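Local coordinates for aldehyde dehydrogenase 12 (Zea mays, PDB 6D97), which catalyses the NAD-dependent oxidation of L-glutamate gamma-semialdehyde to glutamate, the last step of proline catabolism in plants, at residues V63-L66 against K70-K73; I72-V77 against K226-M231; V333-K338 against E456-H461. All blocks are in the same frame, centred on the assembly; numbering follows the deposited sequence.

In the fold
From the N terminus, contact 1 (63-66 against 70-73) comes first and closes a short hairpin loop between strands 60-63 and 70-74 of a small mixed sheet. Contact 2 (72-77 against 226-231) starts on the same strand, sharing Ile72 and Lys73, and closes a far longer loop of 148 residues; it sets the small sheet against the start of helix 229-240 in the NAD-binding Rossmann region. The two follow one another with a short overlap, neither nested nor crossed. Contact 3 (333-338 against 456-461) opens later and encloses neither: its centre is about 37 Å from the centres of both, within the seven-stranded mixed sheet and its helix 448-457.

Contact 1 (V63-L66 against K70-K73); sequences VDPL and KFIK
Asp64 lies over one face of the Phe71 ring, and this pairing carries the contact. Its CB stands 3.8 Å from the centroid of the Phe71 ring and 4° off the ring normal, a close approach to the ideal CH-pi geometry. The Asp64 carboxylate continues across the same ring, its plane only 22° from that of Phe71, with Asp64 OD2 3.9 Å from Phe71 CD2. Phe71 is turned so that CG sits between its own backbone N and carbonyl carbon (chi1 76°), which brings one face of the ring under the CA and CB of Asp64; Ile72 CG1 packs on the opposite face.

Apolar contact is sparser. Pro65 CD comes within 4.1 Å of Phe71 CZ, meeting the ring obliquely, and the rigid proline also reaches Pro139 and Tyr405. Near the hairpin's start, Val63 CG1 and Lys70 CG are 4.5 Å apart, a loose contact through one methylene of the exposed lysine.

Through the backbone, Val63 and Lys70 form an antiparallel non-hydrogen-bonded pair with 4.5 Å between their CA atoms. Next to them Phe71 and Ile72 both face Ile62, a classic beta bulge.

The polar bonds belong to Asp64. Its OD1 takes the backbone N-H of Leu66 at 2.8 Å (Asp64 OD1 to Leu66 N), a nearly straight bond that makes an Asx turn, while OD2 forms a salt bridge with Arg136. Were Phe71 replaced by an alanine, the methylene and carboxylate of Asp64 would probably lose the surface they lie on, and a gap is likely to open between the loop and Ile72.

With OD1 held by an amide and OD2 by a guanidinium, this buried carboxylate probably stays ionised, and having both oxygens satisfied probably makes its stacking on an apolar ring face tolerable.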
loop_
_atom_site.group_PDB
_atom_site.type_symbol
_atom_site.label_atom_id
_atom_site.label_comp_id
_atom_site.label_asym_id
_atom_site.label_seq_id
_atom_site.Cartn_x
_atom_site.Cartn_y
_atom_site.Cartn_z
ATOM N N VAL A 63 -46.930 -0.744 11.416
ATOM C CA VAL A 63 -47.828 0.403 11.338
ATOM C C VAL A 63 -47.098 1.579 10.707
ATOM O O VAL A 63 -45.879 1.739 10.838
ATOM C CB VAL A 63 -48.410 0.782 12.717
ATOM C CG1 VAL A 63 -49.376 -0.291 13.199
ATOM C CG2 VAL A 63 -47.301 1.034 13.725
ATOM N N ASP A 64 -47.866 2.398 9.998
ATOM C CA ASP A 64 -47.358 3.634 9.412
ATOM C C ASP A 64 -46.953 4.581 10.533
ATOM O O ASP A 64 -47.800 4.942 11.362
ATOM C CB ASP A 64 -48.429 4.265 8.517
ATOM C CG ASP A 64 -47.933 5.490 7.749
ATOM O OD1 ASP A 64 -47.047 6.222 8.239
ATOM O OD2 ASP A 64 -48.453 5.730 6.639
ATOM N N PRO A 65 -45.691 5.013 10.597
ATOM C CA PRO A 65 -45.267 5.886 11.705
ATOM C C PRO A 65 -45.987 7.221 11.749
ATOM O O PRO A 65 -45.902 7.904 12.779
ATOM C CB PRO A 65 -43.767 6.084 11.446
ATOM C CG PRO A 65 -43.378 4.952 10.545
ATOM C CD PRO A 65 -44.578 4.700 9.687
ATOM N N LEU A 66 -46.678 7.620 10.683
ATOM C CA LEU A 66 -47.357 8.909 10.655
ATOM C C LEU A 66 -48.818 8.826 11.066
ATOM O O LEU A 66 -49.394 9.855 11.440
ATOM C CB LEU A 66 -47.271 9.537 9.259
ATOM C CG LEU A 66 -45.946 10.148 8.797
ATOM C CD1 LEU A 66 -46.116 10.788 7.428
ATOM C CD2 LEU A 66 -45.450 11.174 9.796
ATOM N N LYS A 70 -52.069 -0.133 9.604
ATOM C CA LYS A 70 -51.396 -1.371 9.227
ATOM C C LYS A 70 -51.138 -1.358 7.725
ATOM O O LYS A 70 -51.990 -1.803 6.951
ATOM C CB LYS A 70 -52.240 -2.595 9.598
ATOM C CG LYS A 70 -52.329 -2.908 11.087
ATOM C CD LYS A 70 -53.266 -4.093 11.339
ATOM C CE LYS A 70 -53.241 -4.542 12.796
ATOM N NZ LYS A 70 -54.098 -5.742 13.046
ATOM N N PHE A 71 -49.982 -0.852 7.291
ATOM C CA PHE A 71 -49.753 -0.661 5.865
ATOM C C PHE A 71 -48.692 -1.573 5.257
ATOM O O PHE A 71 -48.549 -1.583 4.030
ATOM C CB PHE A 71 -49.424 0.818 5.570
ATOM C CG PHE A 71 -48.019 1.258 5.930
ATOM C CD1 PHE A 71 -47.322 0.728 7.009
ATOM C CD2 PHE A 71 -47.415 2.257 5.181
ATOM C CE1 PHE A 71 -46.041 1.171 7.307
ATOM C CE2 PHE A 71 -46.147 2.707 5.476
ATOM C CZ PHE A 71 -45.456 2.165 6.539
ATOM N N ILE A 72 -47.965 -2.353 6.056
ATOM C CA ILE A 72 -47.001 -3.323 5.537
ATOM C C ILE A 72 -47.072 -4.587 6.383
ATOM O O ILE A 72 -46.939 -4.522 7.609
ATOM C CB ILE A 72 -45.556 -2.782 5.541
ATOM C CG1 ILE A 72 -45.414 -1.562 4.625
ATOM C CG2 ILE A 72 -44.578 -3.872 5.117
ATOM C CD1 ILE A 72 -44.102 -0.825 4.785
ATOM N N LYS A 73 -47.267 -5.737 5.739
ATOM C CA LYS A 73 -47.161 -7.016 6.427
ATOM C C LYS A 73 -45.844 -7.686 6.055
ATOM O O LYS A 73 -45.434 -7.675 4.891
ATOM C CB LYS A 73 -48.346 -7.938 6.117
ATOM C CG LYS A 73 -48.545 -8.335 4.669
ATOM C CD LYS A 73 -49.724 -9.308 4.561
ATOM C CE LYS A 73 -49.919 -9.843 3.146
ATOM N NZ LYS A 73 -50.934 -10.940 3.108
#

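Contact 2 (I72-V77 against K226-M231); sequences IKVAEV and KVSIVM
Ile72 points its CG1 branch anti to the carbonyl carbon (chi1 -63°), whereas Ile229 sets CG1 anti to the backbone N (chi1 -166°). Both chains are then extended to CD1, so each reaches out to a methyl end, and the two side chains cross obliquely where these ends meet. The CD1 atoms of Ile72 and Ile229 are 3.9 Å apart. A second touch falls on the other branch, Ile229 CG2 lying 4.2 Å from Ile72 CD1, and the Ile72 methyl therefore rests against both arms of the branched partner. Isoleucine suits both places: it is long enough to span the gap between strand and helix, and the beta branch of Ile229 supplies the second methyl that Ile72 CD1 meets. Val45 and Val137 border the same patch, Val137 from helix 124-137.

Two residues along the strand, Val74 brings CG1 to 4.3 Å from Ser228 OG, a distant approach of methyl to hydroxyl rather than a polar bond. That hydroxyl is hydrogen-bonded to Asn252, so it can lie buried beside aliphatic neighbours. The small serine probably lets the backbone just before Ile229 lie close to the strand. Beyond Val74 the strand ends in an inverse gamma turn centred on Ala75, and Glu76 extends back to bond Ser225 through OE2. Lys226 meanwhile pairs with Asp224, a residue of the NAD pocket.

The helix-bearing side belongs to a beta-alpha-beta unit: helix 229-240 connects strand 218-223, which carries the NAD-binding Lys222, with its parallel neighbour 249-251. The side chain of Ser228 lies about 8 Å from the bound NAD. Small mixed sheet and helix thus pack just outside the dinucleotide pocket, on a crossover of the kind that builds the Rossmann fold.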
loop_
_atom_site.group_PDB
_atom_site.type_symbol
_atom_site.label_atom_id
_atom_site.label_comp_id
_atom_site.label_asym_id
_atom_site.label_seq_id
_atom_site.Cartn_x
_atom_site.Cartn_y
_atom_site.Cartn_z
ATOM N N ILE A 72 -47.965 -2.353 6.056
ATOM C CA ILE A 72 -47.001 -3.323 5.537
ATOM C C ILE A 72 -47.072 -4.587 6.383
ATOM O O ILE A 72 -46.939 -4.522 7.609
ATOM C CB ILE A 72 -45.556 -2.782 5.541
ATOM C CG1 ILE A 72 -45.414 -1.562 4.625
ATOM C CG2 ILE A 72 -44.578 -3.872 5.117
ATOM C CD1 ILE A 72 -44.102 -0.825 4.785
ATOM N N LYS A 73 -47.267 -5.737 5.739
ATOM C CA LYS A 73 -47.161 -7.016 6.427
ATOM C C LYS A 73 -45.844 -7.686 6.055
ATOM O O LYS A 73 -45.434 -7.675 4.891
ATOM C CB LYS A 73 -48.346 -7.938 6.117
ATOM C CG LYS A 73 -48.545 -8.335 4.669
ATOM C CD LYS A 73 -49.724 -9.308 4.561
ATOM C CE LYS A 73 -49.919 -9.843 3.146
ATOM N NZ LYS A 73 -50.934 -10.940 3.108
ATOM N N VAL A 74 -45.172 -8.242 7.060
ATOM C CA VAL A 74 -43.825 -8.780 6.924
ATOM C C VAL A 74 -43.863 -10.265 7.255
ATOM O O VAL A 74 -44.434 -10.665 8.277
ATOM C CB VAL A 74 -42.832 -8.033 7.834
ATOM C CG1 VAL A 74 -41.444 -8.628 7.719
ATOM C CG2 VAL A 74 -42.814 -6.550 7.482
ATOM N N ALA A 75 -43.255 -11.081 6.393
ATOM C CA ALA A 75 -43.261 -12.535 6.557
ATOM C C ALA A 75 -42.180 -12.940 7.560
ATOM O O ALA A 75 -41.134 -13.496 7.219
ATOM C CB ALA A 75 -43.059 -13.222 5.214
ATOM N N GLU A 76 -42.459 -12.664 8.830
ATOM C CA GLU A 76 -41.471 -12.915 9.872
ATOM C C GLU A 76 -41.363 -14.410 10.151
ATOM O O GLU A 76 -42.361 -15.072 10.450
ATOM C CB GLU A 76 -41.819 -12.137 11.138
ATOM C CG GLU A 76 -41.359 -10.683 11.066
ATOM C CD GLU A 76 -41.454 -9.960 12.391
ATOM O OE1 GLU A 76 -42.187 -10.441 13.278
ATOM O OE2 GLU A 76 -40.784 -8.917 12.551
ATOM N N VAL A 77 -40.146 -14.932 10.038
ATOM C CA VAL A 77 -39.869 -16.345 10.267
ATOM C C VAL A 77 -39.827 -16.613 11.763
ATOM O O VAL A 77 -39.292 -15.813 12.540
ATOM C CB VAL A 77 -38.544 -16.741 9.589
ATOM C CG1 VAL A 77 -38.154 -18.170 9.938
ATOM C CG2 VAL A 77 -38.648 -16.563 8.084
ATOM N N LYS A 226 -39.374 -3.211 10.520
ATOM C CA LYS A 226 -40.075 -1.953 10.302
ATOM C C LYS A 226 -39.745 -1.347 8.945
ATOM O O LYS A 226 -40.586 -0.665 8.351
ATOM C CB LYS A 226 -39.739 -0.961 11.416
ATOM C CG LYS A 226 -40.440 -1.222 12.736
ATOM C CD LYS A 226 -40.183 -0.088 13.720
ATOM C CE LYS A 226 -39.560 -0.600 15.012
ATOM N NZ LYS A 226 -38.196 -1.165 14.793
ATOM N N VAL A 227 -38.536 -1.583 8.432
ATOM C CA VAL A 227 -38.069 -0.921 7.220
ATOM C C VAL A 227 -37.550 -1.889 6.170
ATOM O O VAL A 227 -37.069 -1.444 5.125
ATOM C CB VAL A 227 -36.986 0.127 7.542
ATOM C CG1 VAL A 227 -37.491 1.107 8.578
ATOM C CG2 VAL A 227 -35.725 -0.564 8.020
ATOM N N SER A 228 -37.633 -3.201 6.402
ATOM C CA SER A 228 -36.999 -4.166 5.511
ATOM C C SER A 228 -37.587 -4.155 4.108
ATOM O O SER A 228 -37.034 -4.815 3.221
ATOM C CB SER A 228 -37.103 -5.578 6.091
ATOM O OG SER A 228 -38.455 -5.969 6.267
ATOM N N ILE A 229 -38.691 -3.434 3.889
ATOM C CA ILE A 229 -39.277 -3.353 2.555
ATOM C C ILE A 229 -38.294 -2.724 1.582
ATOM O O ILE A 229 -38.280 -3.063 0.393
ATOM C CB ILE A 229 -40.613 -2.578 2.598
ATOM C CG1 ILE A 229 -41.393 -2.777 1.297
ATOM C CG2 ILE A 229 -40.383 -1.090 2.855
ATOM C CD1 ILE A 229 -42.865 -2.394 1.397
ATOM N N VAL A 230 -37.432 -1.832 2.075
ATOM C CA VAL A 230 -36.515 -1.109 1.200
ATOM C C VAL A 230 -35.491 -2.065 0.605
ATOM O O VAL A 230 -35.324 -2.147 -0.617
ATOM C CB VAL A 230 -35.832 0.036 1.964
ATOM C CG1 VAL A 230 -34.788 0.703 1.084
ATOM C CG2 VAL A 230 -36.870 1.039 2.435
ATOM N N MET A 231 -34.790 -2.808 1.467
ATOM C CA MET A 231 -33.804 -3.761 0.970
ATOM C C MET A 231 -34.456 -4.867 0.159
ATOM O O MET A 231 -33.821 -5.429 -0.738
ATOM C CB MET A 231 -33.002 -4.362 2.122
ATOM C CG MET A 231 -31.743 -3.600 2.435
ATOM S SD MET A 231 -30.740 -3.191 0.990
ATOM C CE MET A 231 -30.107 -4.805 0.550
#

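Contact 3 (V333-K338 against E456-H461); sequences VLFMHK and ERMNAH
Next to Met458, which meets Val333 and Phe335 across the contact, Arg457 has NH1 gripped twice, by a salt bridge to Glu453 and a hydrogen bond to the backbone oxygen of Leu421. The Met458 chain, extended beyond CG, starts with CG anti to the carbonyl carbon (chi1 -67°) and runs straight toward strand 331-337.

What arrives is a single methyl. Met458 CE lies 4.2 Å from Phe335 CZ, at the edge of the ring and near its plane, the two side chains coming from opposite directions. The same CE is 4.4 Å from Val333 CG1. Val333 and Phe335, two apart on the strand, point to one side of the sheet, and Val333 CG2 lies over a face of the Phe335 ring, 4.0 Å above its plane and offset toward its rim. Trp299 of the adjoining strand 298-302 touches all three residues. Methionine suits the spot because its slim, unbranched chain can cross a wide interval and still end in an apolar group; the broad, flat phenylalanine presents a rim for it to meet.

Polar neighbours face elsewhere: Glu456 and His461 both bond Lys94 of the second subunit, so the turn that holds Met458 also borders a subunit interface. Helix 448-457 links the parallel strands 437-443 and 463-467, with 331-337 and 298-302 lying between them in the sheet. Met458 thus fastens the return of a beta-alpha-beta crossover onto the strands it passes over, as expected of the alpha/beta catalytic domain of aldehyde dehydrogenases.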
loop_
_atom_site.group_PDB
_atom_site.type_symbol
_atom_site.label_atom_id
_atom_site.label_comp_id
_atom_site.label_asym_id
_atom_site.label_seq_id
_atom_site.Cartn_x
_atom_site.Cartn_y
_atom_site.Cartn_z
ATOM N N VAL A 333 -23.991 15.819 22.352
ATOM C CA VAL A 333 -23.511 16.775 23.341
ATOM C C VAL A 333 -22.654 17.815 22.631
ATOM O O VAL A 333 -21.961 17.511 21.655
ATOM C CB VAL A 333 -22.744 16.076 24.485
ATOM C CG1 VAL A 333 -21.536 15.351 23.950
ATOM C CG2 VAL A 333 -22.345 17.081 25.565
ATOM N N LEU A 334 -22.722 19.053 23.122
ATOM C CA LEU A 334 -21.986 20.178 22.562
ATOM C C LEU A 334 -21.194 20.844 23.678
ATOM O O LEU A 334 -21.784 21.386 24.617
ATOM C CB LEU A 334 -22.942 21.179 21.901
ATOM C CG LEU A 334 -22.354 22.402 21.192
ATOM C CD1 LEU A 334 -21.527 21.966 20.001
ATOM C CD2 LEU A 334 -23.454 23.348 20.745
ATOM N N PHE A 335 -19.864 20.791 23.584
ATOM C CA PHE A 335 -18.970 21.484 24.512
ATOM C C PHE A 335 -18.642 22.848 23.910
ATOM O O PHE A 335 -17.824 22.951 22.993
ATOM C CB PHE A 335 -17.696 20.680 24.765
ATOM C CG PHE A 335 -17.934 19.313 25.352
ATOM C CD1 PHE A 335 -18.009 19.133 26.724
ATOM C CD2 PHE A 335 -18.050 18.203 24.531
ATOM C CE1 PHE A 335 -18.217 17.876 27.266
ATOM C CE2 PHE A 335 -18.254 16.943 25.065
ATOM C CZ PHE A 335 -18.338 16.779 26.435
ATOM N N MET A 336 -19.274 23.899 24.431
ATOM C CA MET A 336 -19.084 25.254 23.923
ATOM C C MET A 336 -17.958 25.950 24.681
ATOM O O MET A 336 -18.041 26.123 25.902
ATOM C CB MET A 336 -20.367 26.075 24.055
ATOM C CG MET A 336 -21.533 25.624 23.199
ATOM S SD MET A 336 -22.906 26.769 23.410
ATOM C CE MET A 336 -22.064 28.315 23.075
ATOM N N HIS A 337 -16.918 26.367 23.960
ATOM C CA HIS A 337 -15.921 27.244 24.558
ATOM C C HIS A 337 -16.573 28.565 24.943
ATOM O O HIS A 337 -17.443 29.075 24.231
ATOM C CB HIS A 337 -14.758 27.488 23.594
ATOM C CG HIS A 337 -13.556 28.108 24.240
ATOM N ND1 HIS A 337 -13.549 29.401 24.720
ATOM C CD2 HIS A 337 -12.321 27.612 24.486
ATOM C CE1 HIS A 337 -12.364 29.673 25.236
ATOM N NE2 HIS A 337 -11.599 28.604 25.107
ATOM N N LYS A 338 -16.149 29.121 26.082
ATOM C CA LYS A 338 -16.790 30.321 26.618
ATOM C C LYS A 338 -16.806 31.463 25.610
ATOM O O LYS A 338 -17.724 32.292 25.625
ATOM C CB LYS A 338 -16.081 30.756 27.903
ATOM C CG LYS A 338 -16.861 31.749 28.752
ATOM C CD LYS A 338 -16.098 32.100 30.023
ATOM C CE LYS A 338 -16.883 33.065 30.898
ATOM N NZ LYS A 338 -17.155 34.359 30.209
ATOM N N GLU A 456 -13.086 10.934 27.406
ATOM C CA GLU A 456 -12.401 9.678 27.693
ATOM C C GLU A 456 -13.255 8.758 28.560
ATOM O O GLU A 456 -13.148 7.531 28.452
ATOM C CB GLU A 456 -11.055 9.967 28.361
ATOM C CG GLU A 456 -10.318 8.748 28.894
ATOM C CD GLU A 456 -9.649 7.929 27.805
ATOM O OE1 GLU A 456 -9.705 8.338 26.623
ATOM O OE2 GLU A 456 -9.061 6.874 28.137
ATOM N N ARG A 457 -14.119 9.322 29.404
ATOM C CA ARG A 457 -14.957 8.505 30.272
ATOM C C ARG A 457 -16.161 7.905 29.555
ATOM O O ARG A 457 -16.827 7.037 30.128
ATOM C CB ARG A 457 -15.423 9.329 31.478
ATOM C CG ARG A 457 -14.355 9.503 32.548
ATOM C CD ARG A 457 -14.722 10.592 33.552
ATOM N NE ARG A 457 -15.906 10.262 34.342
ATOM C CZ ARG A 457 -16.502 11.102 35.182
ATOM N NH1 ARG A 457 -16.030 12.330 35.342
ATOM N NH2 ARG A 457 -17.575 10.714 35.859
ATOM N N MET A 458 -16.448 8.331 28.325
ATOM C CA MET A 458 -17.554 7.757 27.572
ATOM C C MET A 458 -17.223 6.332 27.142
ATOM O O MET A 458 -16.056 5.952 27.014
ATOM C CB MET A 458 -17.876 8.615 26.345
ATOM C CG MET A 458 -18.429 9.993 26.680
ATOM S SD MET A 458 -18.458 11.122 25.273
ATOM C CE MET A 458 -18.849 12.663 26.097
ATOM N N ASN A 459 -18.270 5.540 26.915
ATOM C CA ASN A 459 -18.127 4.139 26.537
ATOM C C ASN A 459 -18.247 3.905 25.037
ATOM O O ASN A 459 -18.070 2.768 24.586
ATOM C CB ASN A 459 -19.170 3.281 27.261
ATOM C CG ASN A 459 -18.949 3.226 28.757
ATOM O OD1 ASN A 459 -17.823 3.053 29.230
ATOM N ND2 ASN A 459 -20.031 3.369 29.515
ATOM N N ALA A 460 -18.557 4.939 24.260
ATOM C CA ALA A 460 -18.708 4.826 22.818
ATOM C C ALA A 460 -17.833 5.867 22.142
ATOM O O ALA A 460 -17.732 7.006 22.609
ATOM C CB ALA A 460 -20.173 5.004 22.392
ATOM N N HIS A 461 -17.198 5.470 21.039
ATOM C CA HIS A 461 -16.265 6.323 20.308
ATOM C C HIS A 461 -16.555 6.184 18.811
ATOM O O HIS A 461 -15.780 5.599 18.054
ATOM C CB HIS A 461 -14.820 5.966 20.652
ATOM C CG HIS A 461 -14.514 6.047 22.115
ATOM N ND1 HIS A 461 -14.568 7.230 22.819
ATOM C CD2 HIS A 461 -14.166 5.093 23.009
ATOM C CE1 HIS A 461 -14.261 7.002 24.083
ATOM N NE2 HIS A 461 -14.010 5.713 24.224
#